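Local coordinates for putative hemin transport system, substrate-binding protein (PDB 5GIZ) that binds heme in the periplasm of Burkholderia cenocepacia and probably delivers it to a membrane transporter for uptake into the cell, at residues Thr18-Gly23 against Tyr30-Ala35; Thr93-Arg98 against Thr109-Ala114; Thr159-Leu164 against Ala225-Gly230; Phe154-Thr159 against Asp189-Leu194. All blocks are in the same frame, centred on the assembly; numbering follows the deposited sequence. Where two conformers were deposited one is given.

Contact 1: residues Thr18-Gly23 against Tyr30-Ala35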
loop_
_atom_site.group_PDB
_atom_site.type_symbol
_atom_site.label_atom_id
_atom_site.label_comp_id
_atom_site.label_asym_id
_atom_site.label_seq_id
_atom_site.Cartn_x
_atom_site.Cartn_y
_atom_site.Cartn_z
ATOM N N THR A 18 6.651 -0.812 -9.102
ATOM C CA THR A 18 7.648 0.119 -9.595
ATOM C C THR A 18 8.515 -0.520 -10.666
ATOM O O THR A 18 8.693 0.024 -11.759
ATOM C CB THR A 18 8.483 0.596 -8.416
ATOM O OG1 THR A 18 7.664 1.266 -7.434
ATOM C CG2 THR A 18 9.595 1.568 -8.847
ATOM N N ALA A 19 9.001 -1.718 -10.374
ATOM C CA ALA A 19 9.797 -2.412 -11.364
ATOM C C ALA A 19 9.068 -2.616 -12.664
ATOM O O ALA A 19 9.590 -2.339 -13.750
ATOM C CB ALA A 19 10.292 -3.729 -10.828
ATOM N N PHE A 20 7.836 -3.109 -12.603
ATOM C CA PHE A 20 7.129 -3.351 -13.839
ATOM C C PHE A 20 6.850 -2.055 -14.561
ATOM O O PHE A 20 6.862 -2.060 -15.772
ATOM C CB PHE A 20 5.865 -4.222 -13.635
ATOM C CG PHE A 20 6.164 -5.689 -13.457
ATOM C CD1 PHE A 20 6.672 -6.441 -14.474
ATOM C CD2 PHE A 20 6.011 -6.272 -12.237
ATOM C CE1 PHE A 20 6.989 -7.788 -14.281
ATOM C CE2 PHE A 20 6.254 -7.619 -12.053
ATOM C CZ PHE A 20 6.803 -8.357 -13.043
ATOM N N ALA A 21 6.624 -0.944 -13.830
ATOM C CA ALA A 21 6.278 0.349 -14.429
ATOM C C ALA A 21 7.451 0.969 -15.221
ATOM O O ALA A 21 7.243 1.836 -16.053
ATOM C CB ALA A 21 5.809 1.314 -13.342
ATOM N N LEU A 22 8.662 0.533 -14.935
ATOM C CA LEU A 22 9.846 1.011 -15.643
ATOM C C LEU A 22 10.000 0.410 -17.032
ATOM O O LEU A 22 10.618 1.045 -17.888
ATOM C CB LEU A 22 11.132 0.758 -14.833
ATOM C CG LEU A 22 11.210 1.543 -13.519
ATOM C CD1 LEU A 22 12.225 0.917 -12.575
ATOM C CD2 LEU A 22 11.583 2.991 -13.813
ATOM N N GLY A 23 9.470 -0.785 -17.271
ATOM C CA GLY A 23 9.448 -1.346 -18.639
ATOM C C GLY A 23 9.270 -2.848 -18.733
ATOM O O GLY A 23 10.074 -3.526 -19.366
ATOM N N TYR A 30 17.446 -6.907 -17.142
ATOM C CA TYR A 30 16.956 -7.713 -16.013
ATOM C C TYR A 30 15.659 -8.416 -16.350
ATOM O O TYR A 30 14.935 -8.022 -17.266
ATOM C CB TYR A 30 16.713 -6.846 -14.758
ATOM C CG TYR A 30 15.690 -5.768 -15.003
ATOM C CD1 TYR A 30 14.333 -6.014 -14.862
ATOM C CD2 TYR A 30 16.087 -4.513 -15.437
ATOM C CE1 TYR A 30 13.407 -5.028 -15.116
ATOM C CE2 TYR A 30 15.177 -3.524 -15.685
ATOM C CZ TYR A 30 13.841 -3.767 -15.522
ATOM O OH TYR A 30 12.933 -2.757 -15.803
ATOM N N ARG A 31 15.364 -9.454 -15.580
ATOM C CA ARG A 31 14.090 -10.171 -15.652
ATOM C C ARG A 31 13.617 -10.435 -14.236
ATOM O O ARG A 31 14.400 -10.894 -13.390
ATOM C CB ARG A 31 14.297 -11.511 -16.402
ATOM C CG ARG A 31 14.761 -11.334 -17.839
ATOM C CD ARG A 31 15.363 -12.575 -18.474
ATOM N NE ARG A 31 16.738 -12.837 -18.056
ATOM C CZ ARG A 31 17.125 -13.883 -17.343
ATOM N NH1 ARG A 31 16.220 -14.782 -16.944
ATOM N NH2 ARG A 31 18.418 -14.032 -17.027
ATOM N N LEU A 32 12.362 -10.114 -13.930
ATOM C CA LEU A 32 11.795 -10.407 -12.642
ATOM C C LEU A 32 11.373 -11.885 -12.649
ATOM O O LEU A 32 10.689 -12.301 -13.578
ATOM C CB LEU A 32 10.620 -9.477 -12.372
ATOM C CG LEU A 32 11.049 -8.004 -12.550
ATOM C CD1 LEU A 32 9.925 -7.063 -12.948
ATOM C CD2 LEU A 32 11.726 -7.519 -11.285
ATOM N N VAL A 33 11.809 -12.641 -11.649
ATOM C CA VAL A 33 11.605 -14.091 -11.606
ATOM C C VAL A 33 10.886 -14.616 -10.371
ATOM O O VAL A 33 10.533 -15.801 -10.329
ATOM C CB VAL A 33 12.971 -14.827 -11.743
ATOM C CG1 VAL A 33 13.692 -14.406 -13.024
ATOM C CG2 VAL A 33 13.841 -14.653 -10.497
ATOM N N GLY A 34 10.653 -13.769 -9.366
ATOM C CA GLY A 34 9.994 -14.201 -8.162
ATOM C C GLY A 34 9.627 -12.968 -7.345
ATOM O O GLY A 34 10.139 -11.842 -7.596
ATOM N N ALA A 35 8.740 -13.187 -6.386
ATOM C CA ALA A 35 8.210 -12.143 -5.496
ATOM C C ALA A 35 7.610 -12.753 -4.249
ATOM O O ALA A 35 7.480 -13.964 -4.137
ATOM C CB ALA A 35 7.147 -11.335 -6.218
HETATM O O HOH W 1 10.521 -3.341 -15.929
#
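L32 meets F20 and A19 through its two terminal methyl groups, and it buries the largest area of any residue here (75 Å²). Its CD1 lies over one face of the F20 ring, 3.5 Å from the centroid and 19° off the ring normal, which meets the geometry of a CH-pi interaction. The methyl is displaced toward the rim: L32 CD1 is closest to F20 CE1, at 3.3 Å. The CB of F20 points away from the strand, but the ring end comes nearer, and F20 and L32 run alongside each other in opposing directions. The other methyl, L32 CD2, comes to 4.1 Å from A19 CB. L32 was deposited in two conformers, and these distances belong to one of them.

Both segments belong to a beta-alpha-beta unit in which helix 13-23 connects the parallel strands 6-11 and 30-35, the latter at an outer edge of the four-stranded sheet. The short segments run roughly antiparallel, at 146°, with axes 10.3 Å apart. L32 also packs on V10, in the neighbouring strand.

The polar link is made by water. One water molecule receives a bond from Y30 OH at 2.5 Å, in the plane of the tyrosine ring, and donates to A19 O at 2.6 Å, whereas Y30 OH and A19 O are themselves 3.9 Å apart. With chi1 at 60°, the Y30 ring is set between its own backbone N and carbonyl carbon and reaches along toward the C-terminal part of the helix, where its hydroxyl oxygen also lies 4.1 Å from L22 CB.

Contact 2: residues Thr93-Arg98 against Thr109-Ala114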
loop_
_atom_site.group_PDB
_atom_site.type_symbol
_atom_site.label_atom_id
_atom_site.label_comp_id
_atom_site.label_asym_id
_atom_site.label_seq_id
_atom_site.Cartn_x
_atom_site.Cartn_y
_atom_site.Cartn_z
ATOM N N THR A 93 18.963 -5.201 -1.735
ATOM C CA THR A 93 18.882 -3.753 -1.606
ATOM C C THR A 93 17.538 -3.453 -0.994
ATOM O O THR A 93 16.483 -3.799 -1.524
ATOM C CB THR A 93 19.096 -3.111 -2.970
ATOM O OG1 THR A 93 20.406 -3.524 -3.455
ATOM C CG2 THR A 93 18.976 -1.603 -2.926
ATOM N N THR A 94 17.576 -2.745 0.135
ATOM C CA THR A 94 16.421 -2.505 0.945
ATOM C C THR A 94 15.957 -1.068 0.813
ATOM O O THR A 94 16.780 -0.146 0.747
ATOM C CB THR A 94 16.721 -2.903 2.399
ATOM O OG1 THR A 94 17.097 -4.281 2.418
ATOM C CG2 THR A 94 15.545 -2.791 3.248
ATOM N N PHE A 95 14.647 -0.869 0.769
ATOM C CA PHE A 95 14.041 0.447 0.574
ATOM C C PHE A 95 13.381 0.905 1.863
ATOM O O PHE A 95 12.993 0.097 2.698
ATOM C CB PHE A 95 13.054 0.359 -0.630
ATOM C CG PHE A 95 13.768 0.150 -1.924
ATOM C CD1 PHE A 95 14.191 -1.111 -2.309
ATOM C CD2 PHE A 95 14.084 1.213 -2.754
ATOM C CE1 PHE A 95 14.940 -1.337 -3.466
ATOM C CE2 PHE A 95 14.841 1.003 -3.900
ATOM C CZ PHE A 95 15.252 -0.274 -4.282
ATOM N N ASP A 96 13.205 2.208 2.018
ATOM C CA ASP A 96 12.488 2.703 3.195
ATOM C C ASP A 96 11.032 2.913 2.827
ATOM O O ASP A 96 10.665 2.878 1.660
ATOM C CB ASP A 96 13.069 4.010 3.729
ATOM C CG ASP A 96 14.492 3.874 4.185
ATOM O OD1 ASP A 96 14.791 3.047 5.094
ATOM O OD2 ASP A 96 15.314 4.623 3.622
ATOM N N GLU A 97 10.220 3.067 3.855
ATOM C CA GLU A 97 8.808 3.346 3.734
ATOM C C GLU A 97 8.471 4.439 4.753
ATOM O O GLU A 97 8.586 4.216 5.977
ATOM C CB GLU A 97 7.962 2.123 4.023
ATOM C CG GLU A 97 6.499 2.485 3.929
ATOM C CD GLU A 97 6.126 2.973 2.536
ATOM O OE1 GLU A 97 5.962 2.072 1.671
ATOM O OE2 GLU A 97 5.958 4.196 2.305
ATOM N N ARG A 98 8.105 5.605 4.243
ATOM C CA ARG A 98 7.699 6.698 5.101
ATOM C C ARG A 98 6.254 7.164 4.891
ATOM O O ARG A 98 5.785 8.151 5.484
ATOM C CB ARG A 98 8.641 7.828 4.865
ATOM C CG ARG A 98 10.089 7.316 4.844
ATOM C CD ARG A 98 10.984 8.356 5.327
ATOM N NE ARG A 98 12.393 7.932 5.363
ATOM C CZ ARG A 98 13.120 7.783 6.454
ATOM N NH1 ARG A 98 12.630 8.012 7.663
ATOM N NH2 ARG A 98 14.389 7.452 6.320
ATOM N N THR A 109 13.264 6.152 -8.140
ATOM C CA THR A 109 14.635 6.415 -8.522
ATOM C C THR A 109 15.558 5.309 -8.011
ATOM O O THR A 109 16.531 4.938 -8.697
ATOM C CB THR A 109 15.114 7.806 -7.996
ATOM O OG1 THR A 109 15.052 7.897 -6.569
ATOM C CG2 THR A 109 14.252 8.878 -8.630
ATOM N N GLY A 110 15.283 4.800 -6.808
ATOM C CA GLY A 110 16.070 3.723 -6.201
ATOM C C GLY A 110 15.996 2.389 -6.943
ATOM O O GLY A 110 16.992 1.703 -7.173
ATOM N N VAL A 111 14.780 1.993 -7.310
ATOM C CA VAL A 111 14.619 0.761 -8.042
ATOM C C VAL A 111 15.280 0.969 -9.434
ATOM O O VAL A 111 15.999 0.120 -9.904
ATOM C CB VAL A 111 13.119 0.370 -8.164
ATOM C CG1 VAL A 111 12.930 -0.720 -9.223
ATOM C CG2 VAL A 111 12.603 -0.062 -6.794
ATOM N N ALA A 112 15.071 2.134 -10.076
ATOM C CA ALA A 112 15.670 2.339 -11.403
ATOM C C ALA A 112 17.222 2.291 -11.346
ATOM O O ALA A 112 17.879 1.733 -12.248
ATOM C CB ALA A 112 15.200 3.660 -12.001
ATOM N N GLN A 113 17.789 2.832 -10.269
ATOM C CA GLN A 113 19.232 2.743 -10.045
ATOM C C GLN A 113 19.684 1.296 -9.887
ATOM O O GLN A 113 20.646 0.876 -10.542
ATOM C CB GLN A 113 19.655 3.502 -8.789
ATOM C CG GLN A 113 21.141 3.290 -8.397
ATOM C CD GLN A 113 22.157 3.778 -9.420
ATOM O OE1 GLN A 113 23.260 3.212 -9.542
ATOM N NE2 GLN A 113 21.819 4.840 -10.144
ATOM N N ALA A 114 18.991 0.537 -9.020
ATOM C CA ALA A 114 19.371 -0.843 -8.727
ATOM C C ALA A 114 19.337 -1.697 -9.982
ATOM O O ALA A 114 20.146 -2.621 -10.133
ATOM C CB ALA A 114 18.466 -1.439 -7.664
#
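The ring of F95 swings beside its own backbone N (chi1 -68°), which aims its far edge at the backbone of G110 and V111; V111 in turn holds CG1 opposite its N (chi1 166°), leaving CG2 as the branch that meets the ring. The evidence for an edge-on approach is in the atoms: F95 CE2 is 3.5 Å from G110 C, which lies at the ring edge near its plane, and G110 CA is likewise in that plane. G110 carries no side chain, and it is this bare backbone that lets the aromatic edge come so near the helix. The next amide is reached at a slant, with F95 CE2 3.6 Å from V111 N. Alongside this, F95 CZ touches V111 CG2 at 3.7 Å, the valine lying roughly perpendicular to the phenylalanine side chain.

In the fold, the residues joined are the loop just beyond strand 91-94, an outer strand of the parallel four-stranded sheet, and the last two turns of helix 101-114, to which that loop leads. F95 still bonds through its backbone to A72 of the adjacent strand 69-72. V111 and F95 both pack on L15 of helix 13-23 and on L71 of strand 69-72, which places the contact within the buried layer between sheet and helices. Along the helix wall met by the ring, Q113 N bonds to T109 O at 2.9 Å and A114 N to G110 O at 3.0 Å. Further along the loop, E97 forms a salt bridge with K107 of the same helix.

Contact 3: residues Thr159-Leu164 against Ala225-Gly230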
loop_
_atom_site.group_PDB
_atom_site.type_symbol
_atom_site.label_atom_id
_atom_site.label_comp_id
_atom_site.label_asym_id
_atom_site.label_seq_id
_atom_site.Cartn_x
_atom_site.Cartn_y
_atom_site.Cartn_z
ATOM N N THR A 159 -10.806 -9.051 14.654
ATOM C CA THR A 159 -10.716 -10.313 15.384
ATOM C C THR A 159 -12.020 -10.454 16.153
ATOM O O THR A 159 -12.250 -9.738 17.143
ATOM C CB THR A 159 -9.523 -10.321 16.348
ATOM O OG1 THR A 159 -8.293 -10.158 15.629
ATOM C CG2 THR A 159 -9.460 -11.652 17.078
ATOM N N GLY A 160 -12.912 -11.335 15.688
ATOM C CA GLY A 160 -14.244 -11.411 16.274
ATOM C C GLY A 160 -14.983 -10.109 16.058
ATOM O O GLY A 160 -14.966 -9.549 14.962
ATOM N N THR A 161 -15.597 -9.608 17.120
ATOM C CA THR A 161 -16.356 -8.360 17.048
ATOM C C THR A 161 -15.481 -7.101 17.155
ATOM O O THR A 161 -16.023 -5.993 17.151
ATOM C CB THR A 161 -17.431 -8.281 18.157
ATOM O OG1 THR A 161 -16.816 -8.302 19.462
ATOM C CG2 THR A 161 -18.445 -9.431 18.023
ATOM N N GLN A 162 -14.157 -7.250 17.256
ATOM C CA GLN A 162 -13.263 -6.087 17.440
ATOM C C GLN A 162 -12.461 -5.731 16.206
ATOM O O GLN A 162 -11.639 -6.500 15.744
ATOM C CB GLN A 162 -12.338 -6.283 18.627
ATOM C CG GLN A 162 -11.675 -4.995 19.050
ATOM C CD GLN A 162 -11.139 -5.080 20.458
ATOM O OE1 GLN A 162 -11.345 -4.171 21.269
ATOM N NE2 GLN A 162 -10.438 -6.166 20.751
ATOM N N ALA A 163 -12.631 -4.485 15.738
ATOM C CA ALA A 163 -11.885 -4.020 14.585
ATOM C C ALA A 163 -10.482 -3.604 14.984
ATOM O O ALA A 163 -10.286 -3.026 16.085
ATOM C CB ALA A 163 -12.580 -2.818 13.970
ATOM N N LEU A 164 -9.531 -3.844 14.101
ATOM C CA LEU A 164 -8.165 -3.306 14.228
ATOM C C LEU A 164 -8.086 -2.068 13.324
ATOM O O LEU A 164 -8.362 -2.180 12.131
ATOM C CB LEU A 164 -7.168 -4.373 13.792
ATOM C CG LEU A 164 -5.698 -4.034 14.013
ATOM C CD1 LEU A 164 -5.360 -4.177 15.488
ATOM C CD2 LEU A 164 -4.799 -4.921 13.178
ATOM N N ALA A 225 -22.884 -3.757 11.538
ATOM C CA ALA A 225 -23.384 -4.386 12.759
ATOM C C ALA A 225 -22.301 -4.669 13.805
ATOM O O ALA A 225 -22.622 -5.054 14.934
ATOM C CB ALA A 225 -24.070 -5.667 12.388
ATOM N N THR A 226 -21.039 -4.511 13.443
ATOM C CA THR A 226 -19.921 -4.544 14.410
ATOM C C THR A 226 -20.304 -3.690 15.644
ATOM O O THR A 226 -20.828 -2.567 15.493
ATOM C CB THR A 226 -18.624 -3.988 13.779
ATOM O OG1 THR A 226 -18.238 -4.819 12.688
ATOM C CG2 THR A 226 -17.437 -3.946 14.810
ATOM N N PRO A 227 -20.084 -4.209 16.868
ATOM C CA PRO A 227 -20.512 -3.446 18.045
ATOM C C PRO A 227 -19.979 -2.043 18.031
ATOM O O PRO A 227 -18.788 -1.825 17.804
ATOM C CB PRO A 227 -19.931 -4.256 19.203
ATOM C CG PRO A 227 -19.987 -5.658 18.718
ATOM C CD PRO A 227 -19.647 -5.559 17.247
ATOM N N GLY A 228 -20.893 -1.076 18.174
ATOM C CA GLY A 228 -20.520 0.304 18.278
ATOM C C GLY A 228 -20.619 1.053 16.960
ATOM O O GLY A 228 -20.684 2.273 16.997
ATOM N N PHE A 229 -20.590 0.355 15.824
ATOM C CA PHE A 229 -20.526 1.059 14.525
ATOM C C PHE A 229 -21.815 1.724 14.177
ATOM O O PHE A 229 -21.752 2.771 13.578
ATOM C CB PHE A 229 -20.119 0.152 13.355
ATOM C CG PHE A 229 -18.633 -0.104 13.275
ATOM C CD1 PHE A 229 -17.927 -0.621 14.361
ATOM C CD2 PHE A 229 -17.948 0.218 12.134
ATOM C CE1 PHE A 229 -16.552 -0.816 14.283
ATOM C CE2 PHE A 229 -16.587 0.018 12.055
ATOM C CZ PHE A 229 -15.892 -0.502 13.123
ATOM N N GLY A 230 -22.954 1.132 14.539
ATOM C CA GLY A 230 -24.258 1.759 14.245
ATOM C C GLY A 230 -24.420 3.139 14.817
ATOM O O GLY A 230 -24.919 4.029 14.118
#
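A two-residue beta hairpin in the C-terminal lobe packs here, through T161 at its turn and A163 in its second strand, against the turn that follows helix 220-225. The hairpin joins strands 151-159 and 162-166 by a type II' turn from T159 to Q162, closed by paired backbone bonds between these two residues; G160 supplies the positive phi of 63° that this turn needs at its first corner. T161, at the second corner, lays CB against the proline ring, 3.6 Å from P227 CD and 3.7 Å from P227 CG. Its carbonyl is used as well: T161 O lies 3.4 Å from T226 CG2.

That methyl is placed by the T226 torsion (chi1 -63°), which sets CG2 opposite the backbone N and turns OG1 elsewhere. There OG1 is hydrogen-bonded to both L223 O and H158 NE2, so T226 is a second-shell partner of a histidine that binds heme in another structure of this protein. The facing turn is itself tied, F229 N bonding to T226 O at 3.0 Å, and P227 O lies in the plane of the F229 ring, at its edge. F229 also packs on L153 of strand 151-159, while the rim of its ring meets the hairpin, with F229 CZ 4.1 Å from A163 CB, which sits near the ring plane.

Contact 4: residues Phe154-Thr159 against Asp189-Leu194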
loop_
_atom_site.group_PDB
_atom_site.type_symbol
_atom_site.label_atom_id
_atom_site.label_comp_id
_atom_site.label_asym_id
_atom_site.label_seq_id
_atom_site.Cartn_x
_atom_site.Cartn_y
_atom_site.Cartn_z
ATOM N N PHE A 154 -10.248 3.999 9.361
ATOM C CA PHE A 154 -9.740 2.880 8.584
ATOM C C PHE A 154 -9.647 1.609 9.393
ATOM O O PHE A 154 -8.930 1.553 10.360
ATOM C CB PHE A 154 -8.360 3.157 7.920
ATOM C CG PHE A 154 -7.896 1.992 7.083
ATOM C CD1 PHE A 154 -8.496 1.728 5.899
ATOM C CD2 PHE A 154 -6.959 1.097 7.554
ATOM C CE1 PHE A 154 -8.160 0.629 5.124
ATOM C CE2 PHE A 154 -6.619 -0.006 6.765
ATOM C CZ PHE A 154 -7.229 -0.239 5.595
ATOM N N VAL A 155 -10.414 0.633 8.973
ATOM C CA VAL A 155 -10.379 -0.717 9.503
ATOM C C VAL A 155 -9.489 -1.583 8.623
ATOM O O VAL A 155 -9.809 -1.805 7.446
ATOM C CB VAL A 155 -11.784 -1.323 9.481
ATOM C CG1 VAL A 155 -11.742 -2.803 9.908
ATOM C CG2 VAL A 155 -12.712 -0.492 10.387
ATOM N N LEU A 156 -8.457 -2.166 9.244
ATOM C CA LEU A 156 -7.625 -3.142 8.551
ATOM C C LEU A 156 -8.300 -4.512 8.531
ATOM O O LEU A 156 -8.402 -5.149 7.497
ATOM C CB LEU A 156 -6.266 -3.250 9.241
ATOM C CG LEU A 156 -5.267 -4.215 8.570
ATOM C CD1 LEU A 156 -5.025 -3.818 7.114
ATOM C CD2 LEU A 156 -3.976 -4.264 9.355
ATOM N N ASN A 157 -8.729 -4.944 9.705
ATOM C CA ASN A 157 -9.314 -6.256 9.873
ATOM C C ASN A 157 -10.069 -6.325 11.195
ATOM O O ASN A 157 -10.151 -5.329 11.955
ATOM C CB ASN A 157 -8.219 -7.346 9.782
ATOM C CG ASN A 157 -7.219 -7.281 10.910
ATOM O OD1 ASN A 157 -7.585 -7.188 12.076
ATOM N ND2 ASN A 157 -5.937 -7.360 10.565
ATOM N N HIS A 158 -10.630 -7.508 11.483
ATOM C CA HIS A 158 -11.368 -7.755 12.706
ATOM C C HIS A 158 -10.821 -9.015 13.328
ATOM O O HIS A 158 -10.421 -9.955 12.619
ATOM C CB HIS A 158 -12.845 -8.047 12.425
ATOM C CG HIS A 158 -13.662 -6.848 12.078
ATOM N ND1 HIS A 158 -13.580 -6.227 10.854
ATOM C CD2 HIS A 158 -14.615 -6.188 12.774
ATOM C CE1 HIS A 158 -14.433 -5.216 10.814
ATOM N NE2 HIS A 158 -15.095 -5.186 11.963
ATOM N N THR A 159 -10.806 -9.051 14.654
ATOM C CA THR A 159 -10.716 -10.313 15.384
ATOM C C THR A 159 -12.020 -10.454 16.153
ATOM O O THR A 159 -12.250 -9.738 17.143
ATOM C CB THR A 159 -9.523 -10.321 16.348
ATOM O OG1 THR A 159 -8.293 -10.158 15.629
ATOM C CG2 THR A 159 -9.460 -11.652 17.078
ATOM N N ASP A 189 0.085 5.657 17.510
ATOM C CA ASP A 189 0.692 5.224 16.255
ATOM C C ASP A 189 0.352 3.775 15.951
ATOM O O ASP A 189 0.102 2.979 16.864
ATOM C CB ASP A 189 2.204 5.366 16.320
ATOM C CG ASP A 189 2.623 6.805 16.464
ATOM O OD1 ASP A 189 1.822 7.708 16.108
ATOM O OD2 ASP A 189 3.734 7.045 16.975
ATOM N N HIS A 190 0.414 3.446 14.658
ATOM C CA HIS A 190 0.259 2.103 14.152
ATOM C C HIS A 190 -1.140 1.622 14.356
ATOM O O HIS A 190 -2.075 2.441 14.344
ATOM C CB HIS A 190 1.353 1.177 14.698
ATOM C CG HIS A 190 2.707 1.808 14.606
ATOM N ND1 HIS A 190 3.202 2.295 13.412
ATOM C CD2 HIS A 190 3.617 2.123 15.552
ATOM C CE1 HIS A 190 4.376 2.858 13.628
ATOM N NE2 HIS A 190 4.656 2.757 14.916
ATOM N N TYR A 191 -1.322 0.316 14.408
ATOM C CA TYR A 191 -2.656 -0.269 14.506
ATOM C C TYR A 191 -2.970 -0.601 15.950
ATOM O O TYR A 191 -2.077 -1.014 16.698
ATOM C CB TYR A 191 -2.736 -1.502 13.592
ATOM C CG TYR A 191 -2.858 -1.152 12.117
ATOM C CD1 TYR A 191 -4.097 -0.854 11.591
ATOM C CD2 TYR A 191 -1.755 -1.135 11.257
ATOM C CE1 TYR A 191 -4.251 -0.544 10.266
ATOM C CE2 TYR A 191 -1.904 -0.808 9.917
ATOM C CZ TYR A 191 -3.169 -0.505 9.441
ATOM O OH TYR A 191 -3.430 -0.190 8.120
ATOM N N LYS A 192 -4.220 -0.448 16.374
ATOM C CA LYS A 192 -4.636 -0.874 17.701
ATOM C C LYS A 192 -6.076 -1.399 17.639
ATOM O O LYS A 192 -6.864 -0.916 16.797
ATOM C CB LYS A 192 -4.443 0.297 18.690
ATOM C CG LYS A 192 -5.615 0.641 19.593
ATOM C CD LYS A 192 -5.634 2.105 20.043
ATOM C CE LYS A 192 -4.378 2.559 20.751
ATOM N NZ LYS A 192 -4.243 1.889 22.067
ATOM N N PRO A 193 -6.419 -2.410 18.474
ATOM C CA PRO A 193 -7.816 -2.847 18.591
ATOM C C PRO A 193 -8.711 -1.718 19.049
ATOM O O PRO A 193 -8.375 -0.999 20.010
ATOM C CB PRO A 193 -7.754 -3.963 19.634
ATOM C CG PRO A 193 -6.389 -4.535 19.456
ATOM C CD PRO A 193 -5.503 -3.347 19.172
ATOM N N LEU A 194 -9.834 -1.562 18.362
ATOM C CA LEU A 194 -10.767 -0.491 18.604
ATOM C C LEU A 194 -11.724 -0.831 19.719
ATOM O O LEU A 194 -12.448 -1.798 19.623
ATOM C CB LEU A 194 -11.573 -0.228 17.323
ATOM C CG LEU A 194 -12.600 0.893 17.343
ATOM C CD1 LEU A 194 -11.979 2.282 17.460
ATOM C CD2 LEU A 194 -13.490 0.739 16.096
#
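The phenol oxygen of Y191 touches carbons of F154 and L156: Y191 OH lies 3.5 Å from F154 CE2, obliquely to that ring, and 4.1 Å from L156 CD1. Both segments belong to the mixed sheet of the C-terminal lobe, where strand 162-166 pairs with 151-159 on one edge and with 191-193 on the other; the contact therefore spans an intervening strand, with 8.3 Å between the CA atoms of L156 and Y191. L156, whose backbone angles are helix-like, and N157 share L164 as backbone partner, as in a classic beta bulge.

In another structure of this protein Y191 contacts two of the bound hemes and H158 one of them, consistent with a place at the heme site, and F154 packs close to A172, another heme-binding residue. L156 supports one face of the phenol: chi1 -178° and chi2 57° together put CD2 over the middle of the ring. Side by side with that methyl, L156 CB comes to 3.5 Å from Y191 CE1. L156 CD2 itself stands 3.8 Å from the centroid of the Y191 ring, 11° off the ring normal, a CH-pi contact.

Overall arrangement
The four contacts fall into two pairs on opposite sides of the chain's centre, matching the two lobes of a periplasmic binding protein. Contacts 1 and 2 come first in sequence, in series, with centres 13 Å apart; both reach the parallel sheet, and helices 13-23 and 101-114 meet between them, L22 and T18 packing on V111. Contacts 3 and 4 have centres 10 Å apart, share T159 and the mixed sheet, and alternate along the chain; L164 N lies 2.7 Å from N157 O, a probable hydrogen bond. Contacts 1 and 3 are 39 Å apart by centres. Heme-binding residues occur in both lobes, consistent with a ligand site lying between them.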